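Local coordinates for protein STIV B116 (Sulfolobus turreted icosahedral virus, PDB 2J85) that probably binds DNA, as a small protein of a family highly conserved among diverse viruses of crenarchaea, at residues K3-A9 / D79-M85; I46-D52 / L66-V71; I86-L90 / M104-K109. All coordinates share one frame; numbering follows the deposited sequence.

Overall arrangement
Contact 1 joins strands 4-7 and 80-86 as parallel neighbours inside a mixed five-stranded sheet, its centre about 5 Å from that of the chain. Contact 2, centred about 11 Å from the centre of contact 1, flanks the same sheet: strand 45-47 is hydrogen-bonded to strand 4-7, and the loop 66-71 packs beside it. Along the chain contact 2 is nested inside the loop that contact 1 closes. Contact 3 follows in series; its segment 86-90 continues directly from 79-85 and meets the end of helix 98-106, about 18 Å between centres from contact 1. Contact 1 is thus buried, contact 2 adds to the sheet's edge, and contact 3 lies at the surface where strand 80-86 runs out.

Contact 1 of 3, residues K3-A9 / D79-M85; sequences KVFLTNA and DEALIIM
Lys-3 to Asn-8 run beside Asp-79 to Ile-84 in parallel, strand axes 4.4 Å apart at closest and 23° off alignment, which makes this a regular parallel pairing within the mixed sheet. Five backbone bonds define the register, linking Lys-3 O to Glu-80 N, Glu-80 O to Phe-5 N, Phe-5 O to Leu-82 N, Leu-82 O to Thr-7 N and Thr-7 O to Ile-84 N. Weaker CA-H...O contacts, such as Val-4 CA to Glu-80 O, accompany them.

Val-4 and Leu-82 share one face, where CG1 of Val-4 meets CD1 of Leu-82 at 3.8 Å; CG2 of Val-4 lies against CG of Glu-80. On the face of Phe-5, Ala-81, Thr-7 and Ile-83, the Phe-5 ring turns its edge to Asp-79 OD2, ring and carboxylate planes 79° apart. That carboxylate closes the start of the pairing: OD1 accepts Lys-3 N at 2.9 Å from above the carboxylate plane, and OD2 takes the backbone N of Asn-76, while Lys-3 NZ makes only a long salt bridge to OD2, at 3.8 Å. Ile-83 and Met-85 also pack on Ile-12 of the second subunit, so this end of the strand reaches the dimer interface. Thr-7 holds OG1 between its backbone N and carbonyl carbon (chi1 69°), 3.4 Å from Ile-83 CG1, and there the hydroxyl donates to Ala-9 O at 2.7 Å.

Contact 2 of 3, residues I46-D52 / L66-V71; sequences INAIGHD and LQKNRV
Asn-47 and Asn-69 hold the close-packed half of this contact, where the chain running on from edge strand 45-47 meets the irregular loop 66-71. CG of Asn-69 stands anti to its own backbone N (chi1 -173°), which carries ND2 to Asn-47 O at 2.8 Å, nearly in line with the carbonyl bond. The backbone N of the same Asn-69 donates to Ile-49 O, two residues beyond the first acceptor, at 3.0 Å from above the carbonyl plane. The acceptor segment is itself shaped by an Asx turn, in which Asn-47 OD1 receives Ile-49 N. Beside these polar links, CB of Ala-48 abuts CB of Val-71 at 3.8 Å, and CG2 of Ile-46 approaches CG1 of Val-71.

Toward solvent the fit is looser. The extended Lys-68 chain passes over Gly-50 O and obliquely across the carboxylate of Asp-52, with CG 3.8 Å from Asp-52 OD1. Its NZ stops 4.3 Å from Asp-52 OD2, beyond salt-bridge distance, and Asp-52 opens helix 52-62. The attachment therefore rests on directed amide and backbone bonds plus a small apolar patch, with charge attraction probably adding only weakly at the exposed margin.

Contact 3 of 3, residues I86-L90 / M104-K109; sequences ISQRL and MYRQGK
Ser-87 and Lys-109 join the loop after strand 80-86 to the turn that ends helix 98-106. Lys-109 O accepts two donors from the same residue, Ser-87 N and Ser-87 OG, both at 3.2 Å. The amide approaches fairly straight, with a C=O...N angle of 152°, whereas the hydroxyl arrives almost side-on at 102°. Just before this carbonyl the helix closes in a Schellman motif: Gly-108 has positive phi, its N bonds to Tyr-105 O, and Lys-109 N returns to Met-104 O.

From CB outward, the Lys-109 side chain can be followed from one segment to the other. CB lies 4.0 Å from Ser-87 OG. CG touches nothing closely in 86-90; CD and CE run past Gln-88 OE1, at 4.2 and 4.0 Å. A bend at the last torsion (chi4 -100°) sets NZ 2.8 Å from that same oxygen, to which it donates a hydrogen bond tilted modestly from the amide carbonyl plane.

Beside this polar bridge, the selenomethionine Met-104 turns its terminal methyl toward segment 86-90. CE is 3.8 Å from Ile-86 CG2 and also touches Leu-90 CD2, while the Gln-88 side chain crosses Met-104 at about a right angle. Leu-90 also packs on Leu-57 and touches Ser-53, both of helix 52-62, so the contact lies between the exit of strand 80-86 and the turn from helix 98-106 into strand 110-117, with helix 52-62 packed against Leu-90.

Contact 1 of 3, residues K3-A9 / D79-M85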
# COMPACT_ATOMS: atom_id res chain seq x y z
N LYS A 3 0.48 18.82 6.16
CA LYS A 3 -0.25 17.93 7.05
C LYS A 3 0.55 16.65 7.33
O LYS A 3 1.45 16.25 6.55
CB LYS A 3 -1.61 17.58 6.44
CG LYS A 3 -2.32 18.77 5.75
CD LYS A 3 -3.82 18.53 5.51
CE LYS A 3 -4.38 19.27 4.26
NZ LYS A 3 -4.30 18.40 3.03
N VAL A 4 0.24 16.01 8.46
CA VAL A 4 0.78 14.71 8.80
C VAL A 4 -0.35 13.73 9.11
O VAL A 4 -0.99 13.79 10.16
CB VAL A 4 1.74 14.80 9.97
CG1 VAL A 4 2.33 13.44 10.24
CG2 VAL A 4 2.83 15.83 9.70
N PHE A 5 -0.62 12.82 8.19
CA PHE A 5 -1.68 11.86 8.38
C PHE A 5 -1.24 10.67 9.25
O PHE A 5 -0.20 10.05 9.00
CB PHE A 5 -2.18 11.37 7.03
CG PHE A 5 -2.78 12.47 6.18
CD1 PHE A 5 -2.01 13.16 5.25
CD2 PHE A 5 -4.11 12.81 6.33
CE1 PHE A 5 -2.57 14.15 4.46
CE2 PHE A 5 -4.68 13.81 5.53
CZ PHE A 5 -3.92 14.48 4.61
N LEU A 6 -2.03 10.37 10.27
CA LEU A 6 -1.84 9.16 11.05
C LEU A 6 -2.75 8.06 10.47
O LEU A 6 -3.98 8.19 10.47
CB LEU A 6 -2.20 9.41 12.50
CG LEU A 6 -2.02 8.20 13.41
CD1 LEU A 6 -0.51 7.84 13.48
CD2 LEU A 6 -2.63 8.45 14.78
N THR A 7 -2.14 6.98 9.98
CA THR A 7 -2.86 5.92 9.29
C THR A 7 -2.40 4.55 9.78
O THR A 7 -1.26 4.40 10.25
CB THR A 7 -2.64 5.96 7.74
OG1 THR A 7 -1.30 5.59 7.44
CG2 THR A 7 -2.86 7.32 7.19
N ASN A 8 -3.29 3.57 9.63
CA ASN A 8 -2.95 2.19 9.88
C ASN A 8 -2.66 1.41 8.59
O ASN A 8 -2.53 0.20 8.62
CB ASN A 8 -4.05 1.51 10.69
CG ASN A 8 -5.30 1.24 9.90
OD1 ASN A 8 -5.36 1.47 8.70
ND2 ASN A 8 -6.33 0.76 10.58
N ALA A 9 -2.53 2.14 7.48
CA ALA A 9 -2.22 1.57 6.19
C ALA A 9 -1.50 2.56 5.29
O ALA A 9 -1.61 3.76 5.48
CB ALA A 9 -3.52 1.10 5.51
N ASP A 79 2.86 17.03 2.30
CA ASP A 79 2.33 16.18 3.36
C ASP A 79 3.13 14.91 3.55
O ASP A 79 3.85 14.44 2.64
CB ASP A 79 0.90 15.74 3.04
CG ASP A 79 -0.05 16.92 2.85
OD1 ASP A 79 0.16 18.01 3.43
OD2 ASP A 79 -1.02 16.74 2.09
N GLU A 80 2.99 14.35 4.74
CA GLU A 80 3.61 13.09 5.11
C GLU A 80 2.61 12.23 5.87
O GLU A 80 1.54 12.67 6.24
CB GLU A 80 4.91 13.32 5.90
CG GLU A 80 4.80 14.22 7.08
CD GLU A 80 5.86 13.93 8.16
OE1 GLU A 80 6.14 12.73 8.39
OE2 GLU A 80 6.37 14.88 8.79
N ALA A 81 2.95 10.97 6.05
CA ALA A 81 2.13 10.07 6.84
C ALA A 81 3.01 9.38 7.90
O ALA A 81 4.22 9.16 7.69
CB ALA A 81 1.41 9.04 5.92
N LEU A 82 2.42 9.14 9.07
CA LEU A 82 3.01 8.30 10.13
C LEU A 82 2.14 7.09 10.17
O LEU A 82 0.92 7.21 10.37
CB LEU A 82 2.97 9.00 11.49
CG LEU A 82 3.94 10.14 11.67
CD1 LEU A 82 3.56 11.06 12.88
CD2 LEU A 82 5.39 9.58 11.76
N ILE A 83 2.73 5.93 9.95
CA ILE A 83 1.94 4.73 9.71
C ILE A 83 2.20 3.66 10.77
O ILE A 83 3.34 3.39 11.12
CB ILE A 83 2.19 4.18 8.29
CG1 ILE A 83 2.09 5.33 7.26
CG2 ILE A 83 1.23 2.99 8.00
CD1 ILE A 83 2.12 4.94 5.79
N ILE A 84 1.11 3.07 11.28
CA ILE A 84 1.17 1.87 12.13
C ILE A 84 0.58 0.68 11.36
O ILE A 84 -0.58 0.72 10.92
CB ILE A 84 0.43 2.06 13.49
CG1 ILE A 84 0.59 0.79 14.36
CG2 ILE A 84 -1.03 2.41 13.29
CD1 ILE A 84 -0.05 0.88 15.77
N MSE A 85 1.39 -0.36 11.20
CA MSE A 85 0.99 -1.54 10.45
C MSE A 85 0.87 -2.70 11.42
O MSE A 85 1.84 -3.09 12.05
CB MSE A 85 2.03 -1.87 9.39
CG MSE A 85 2.40 -0.71 8.49
SE MSE A 85 1.77 -0.84 6.66
CE MSE A 85 -0.11 -1.12 7.15

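Contact 2 of 3, residues I46-D52 / L66-V71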
# COMPACT_ATOMS: atom_id res chain seq x y z
N ILE A 46 -3.24 15.08 11.18
CA ILE A 46 -4.61 14.70 10.90
C ILE A 46 -4.69 13.22 11.18
O ILE A 46 -3.98 12.44 10.58
CB ILE A 46 -4.98 14.99 9.46
CG1 ILE A 46 -4.86 16.49 9.17
CG2 ILE A 46 -6.41 14.48 9.14
CD1 ILE A 46 -5.31 16.87 7.74
N ASN A 47 -5.56 12.84 12.10
CA ASN A 47 -5.77 11.46 12.50
C ASN A 47 -6.76 10.80 11.57
O ASN A 47 -7.89 11.27 11.44
CB ASN A 47 -6.32 11.40 13.93
CG ASN A 47 -6.69 10.01 14.37
OD1 ASN A 47 -6.08 9.02 13.94
ND2 ASN A 47 -7.70 9.91 15.24
N ALA A 48 -6.34 9.73 10.92
CA ALA A 48 -7.17 9.00 9.96
C ALA A 48 -7.28 7.52 10.34
O ALA A 48 -7.52 6.68 9.49
CB ALA A 48 -6.58 9.14 8.55
N ILE A 49 -7.08 7.19 11.61
CA ILE A 49 -7.30 5.83 12.08
C ILE A 49 -8.76 5.74 12.47
O ILE A 49 -9.21 6.40 13.43
CB ILE A 49 -6.38 5.46 13.25
CG1 ILE A 49 -4.96 5.20 12.71
CG2 ILE A 49 -6.91 4.22 13.97
CD1 ILE A 49 -3.91 5.15 13.75
N GLY A 50 -9.49 4.93 11.71
CA GLY A 50 -10.94 4.83 11.82
C GLY A 50 -11.49 3.85 12.86
O GLY A 50 -12.68 3.87 13.13
N HIS A 51 -10.63 3.01 13.44
CA HIS A 51 -11.10 1.96 14.37
C HIS A 51 -10.57 2.11 15.80
O HIS A 51 -9.40 2.41 16.02
CB HIS A 51 -10.74 0.59 13.83
CG HIS A 51 -11.35 0.30 12.49
ND1 HIS A 51 -12.66 -0.09 12.35
CD2 HIS A 51 -10.83 0.39 11.24
CE1 HIS A 51 -12.92 -0.25 11.06
NE2 HIS A 51 -11.83 0.04 10.37
N ASP A 52 -11.47 1.88 16.77
CA ASP A 52 -11.17 2.00 18.20
C ASP A 52 -10.05 1.06 18.67
O ASP A 52 -9.28 1.42 19.56
CB ASP A 52 -12.44 1.77 19.05
CG ASP A 52 -13.22 3.06 19.34
OD1 ASP A 52 -12.62 4.16 19.33
OD2 ASP A 52 -14.44 2.97 19.60
N LEU A 66 -6.16 9.90 21.52
CA LEU A 66 -6.81 10.00 20.22
C LEU A 66 -8.15 9.33 20.27
O LEU A 66 -8.31 8.32 20.95
CB LEU A 66 -5.97 9.34 19.12
CG LEU A 66 -4.57 9.93 18.88
CD1 LEU A 66 -3.73 8.97 18.06
CD2 LEU A 66 -4.66 11.31 18.24
N GLN A 67 -9.09 9.90 19.52
CA GLN A 67 -10.38 9.28 19.24
C GLN A 67 -10.40 8.93 17.75
O GLN A 67 -9.73 9.59 16.95
CB GLN A 67 -11.50 10.24 19.60
CG GLN A 67 -11.72 10.38 21.09
CD GLN A 67 -12.75 11.46 21.45
OE1 GLN A 67 -12.41 12.47 22.04
NE2 GLN A 67 -14.00 11.23 21.08
N LYS A 68 -11.14 7.89 17.39
CA LYS A 68 -11.19 7.46 15.99
C LYS A 68 -11.76 8.54 15.08
O LYS A 68 -12.59 9.37 15.49
CB LYS A 68 -11.98 6.15 15.83
CG LYS A 68 -13.46 6.20 16.21
CD LYS A 68 -14.22 5.07 15.56
CE LYS A 68 -15.60 4.86 16.14
NZ LYS A 68 -16.16 3.53 15.72
N ASN A 69 -11.29 8.53 13.84
CA ASN A 69 -11.67 9.55 12.88
C ASN A 69 -11.51 8.98 11.47
O ASN A 69 -10.41 8.55 11.10
CB ASN A 69 -10.79 10.78 13.08
CG ASN A 69 -11.22 11.97 12.24
OD1 ASN A 69 -12.42 12.26 12.08
ND2 ASN A 69 -10.24 12.70 11.70
N ARG A 70 -12.60 8.95 10.72
CA ARG A 70 -12.57 8.56 9.31
C ARG A 70 -12.31 9.75 8.40
O ARG A 70 -13.00 10.76 8.44
CB ARG A 70 -13.87 7.86 8.89
CG ARG A 70 -13.86 6.34 9.15
CD ARG A 70 -14.88 5.62 8.27
NE ARG A 70 -16.23 6.15 8.42
CZ ARG A 70 -17.25 5.85 7.62
NH1 ARG A 70 -17.09 5.02 6.58
NH2 ARG A 70 -18.45 6.37 7.85
N VAL A 71 -11.30 9.60 7.56
CA VAL A 71 -10.78 10.64 6.71
C VAL A 71 -10.32 9.87 5.49
O VAL A 71 -9.70 8.81 5.63
CB VAL A 71 -9.53 11.31 7.37
CG1 VAL A 71 -8.79 12.25 6.40
CG2 VAL A 71 -9.92 12.02 8.65

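Contact 3 of 3, residues I86-L90 / M104-K109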
# COMPACT_ATOMS: atom_id res chain seq x y z
N ILE A 86 -0.33 -3.25 11.53
CA ILE A 86 -0.56 -4.46 12.31
C ILE A 86 -0.82 -5.62 11.34
O ILE A 86 -1.63 -5.48 10.43
CB ILE A 86 -1.73 -4.27 13.30
CG1 ILE A 86 -1.52 -2.99 14.12
CG2 ILE A 86 -1.84 -5.48 14.23
CD1 ILE A 86 -2.76 -2.48 14.82
N SER A 87 -0.11 -6.74 11.52
CA SER A 87 -0.37 -7.99 10.77
C SER A 87 -1.73 -8.61 11.14
O SER A 87 -2.65 -8.68 10.32
CB SER A 87 0.73 -9.05 10.96
OG SER A 87 1.86 -8.57 11.66
N GLN A 88 -1.85 -9.06 12.39
CA GLN A 88 -3.09 -9.68 12.86
C GLN A 88 -4.19 -8.63 12.97
O GLN A 88 -3.92 -7.47 13.28
CB GLN A 88 -2.87 -10.37 14.22
CG GLN A 88 -2.70 -9.43 15.45
CD GLN A 88 -2.52 -10.21 16.77
OE1 GLN A 88 -1.77 -11.19 16.84
NE2 GLN A 88 -3.23 -9.77 17.82
N ARG A 89 -5.43 -9.04 12.71
CA ARG A 89 -6.58 -8.16 12.89
C ARG A 89 -6.96 -8.16 14.37
O ARG A 89 -7.46 -9.16 14.88
CB ARG A 89 -7.78 -8.62 12.05
CG ARG A 89 -7.56 -8.53 10.54
CD ARG A 89 -8.66 -9.27 9.76
NE ARG A 89 -8.36 -9.34 8.33
CZ ARG A 89 -9.15 -9.92 7.41
NH1 ARG A 89 -10.30 -10.49 7.76
NH2 ARG A 89 -8.77 -9.93 6.14
N LEU A 90 -6.72 -7.03 15.04
CA LEU A 90 -7.00 -6.87 16.48
C LEU A 90 -8.46 -7.17 16.88
O LEU A 90 -9.39 -6.88 16.13
CB LEU A 90 -6.68 -5.43 16.92
CG LEU A 90 -5.25 -4.90 16.86
CD1 LEU A 90 -5.24 -3.41 17.15
CD2 LEU A 90 -4.33 -5.64 17.83
N MSE A 104 3.86 -8.03 20.94
CA MSE A 104 3.51 -7.93 19.53
C MSE A 104 4.61 -7.21 18.76
O MSE A 104 5.03 -7.67 17.70
CB MSE A 104 2.20 -7.16 19.36
CG MSE A 104 0.99 -7.95 19.77
SE MSE A 104 -0.68 -6.98 19.48
CE MSE A 104 -0.61 -6.80 17.53
N TYR A 105 5.08 -6.10 19.32
CA TYR A 105 6.11 -5.29 18.67
C TYR A 105 7.43 -6.06 18.55
O TYR A 105 8.01 -6.14 17.46
CB TYR A 105 6.31 -3.95 19.39
CG TYR A 105 7.48 -3.14 18.88
CD1 TYR A 105 7.45 -2.54 17.62
CD2 TYR A 105 8.62 -2.98 19.65
CE1 TYR A 105 8.54 -1.80 17.15
CE2 TYR A 105 9.71 -2.24 19.20
CZ TYR A 105 9.66 -1.65 17.95
OH TYR A 105 10.76 -0.93 17.52
N ARG A 106 7.90 -6.65 19.66
CA ARG A 106 9.12 -7.46 19.63
C ARG A 106 8.95 -8.69 18.73
O ARG A 106 9.91 -9.12 18.08
CB ARG A 106 9.54 -7.88 21.04
CG ARG A 106 10.84 -8.72 21.07
CD ARG A 106 11.61 -8.64 22.41
NE ARG A 106 12.00 -7.26 22.74
CZ ARG A 106 12.77 -6.91 23.77
NH1 ARG A 106 13.28 -7.82 24.59
NH2 ARG A 106 13.04 -5.62 23.97
N GLN A 107 7.74 -9.24 18.68
CA GLN A 107 7.44 -10.38 17.79
C GLN A 107 7.33 -9.99 16.31
O GLN A 107 7.24 -10.85 15.44
CB GLN A 107 6.12 -11.05 18.20
CG GLN A 107 6.15 -11.81 19.50
CD GLN A 107 4.81 -12.46 19.78
OE1 GLN A 107 4.33 -13.28 18.99
NE2 GLN A 107 4.19 -12.10 20.90
N GLY A 108 7.31 -8.68 16.04
CA GLY A 108 7.24 -8.19 14.66
C GLY A 108 5.83 -8.13 14.12
O GLY A 108 5.63 -8.02 12.92
N LYS A 109 4.84 -8.17 15.02
CA LYS A 109 3.44 -8.06 14.63
C LYS A 109 2.97 -6.59 14.51
O LYS A 109 1.93 -6.32 13.91
CB LYS A 109 2.57 -8.84 15.63
CG LYS A 109 2.86 -10.34 15.65
CD LYS A 109 2.44 -10.98 16.99
CE LYS A 109 2.06 -12.48 16.86
NZ LYS A 109 0.59 -12.71 16.82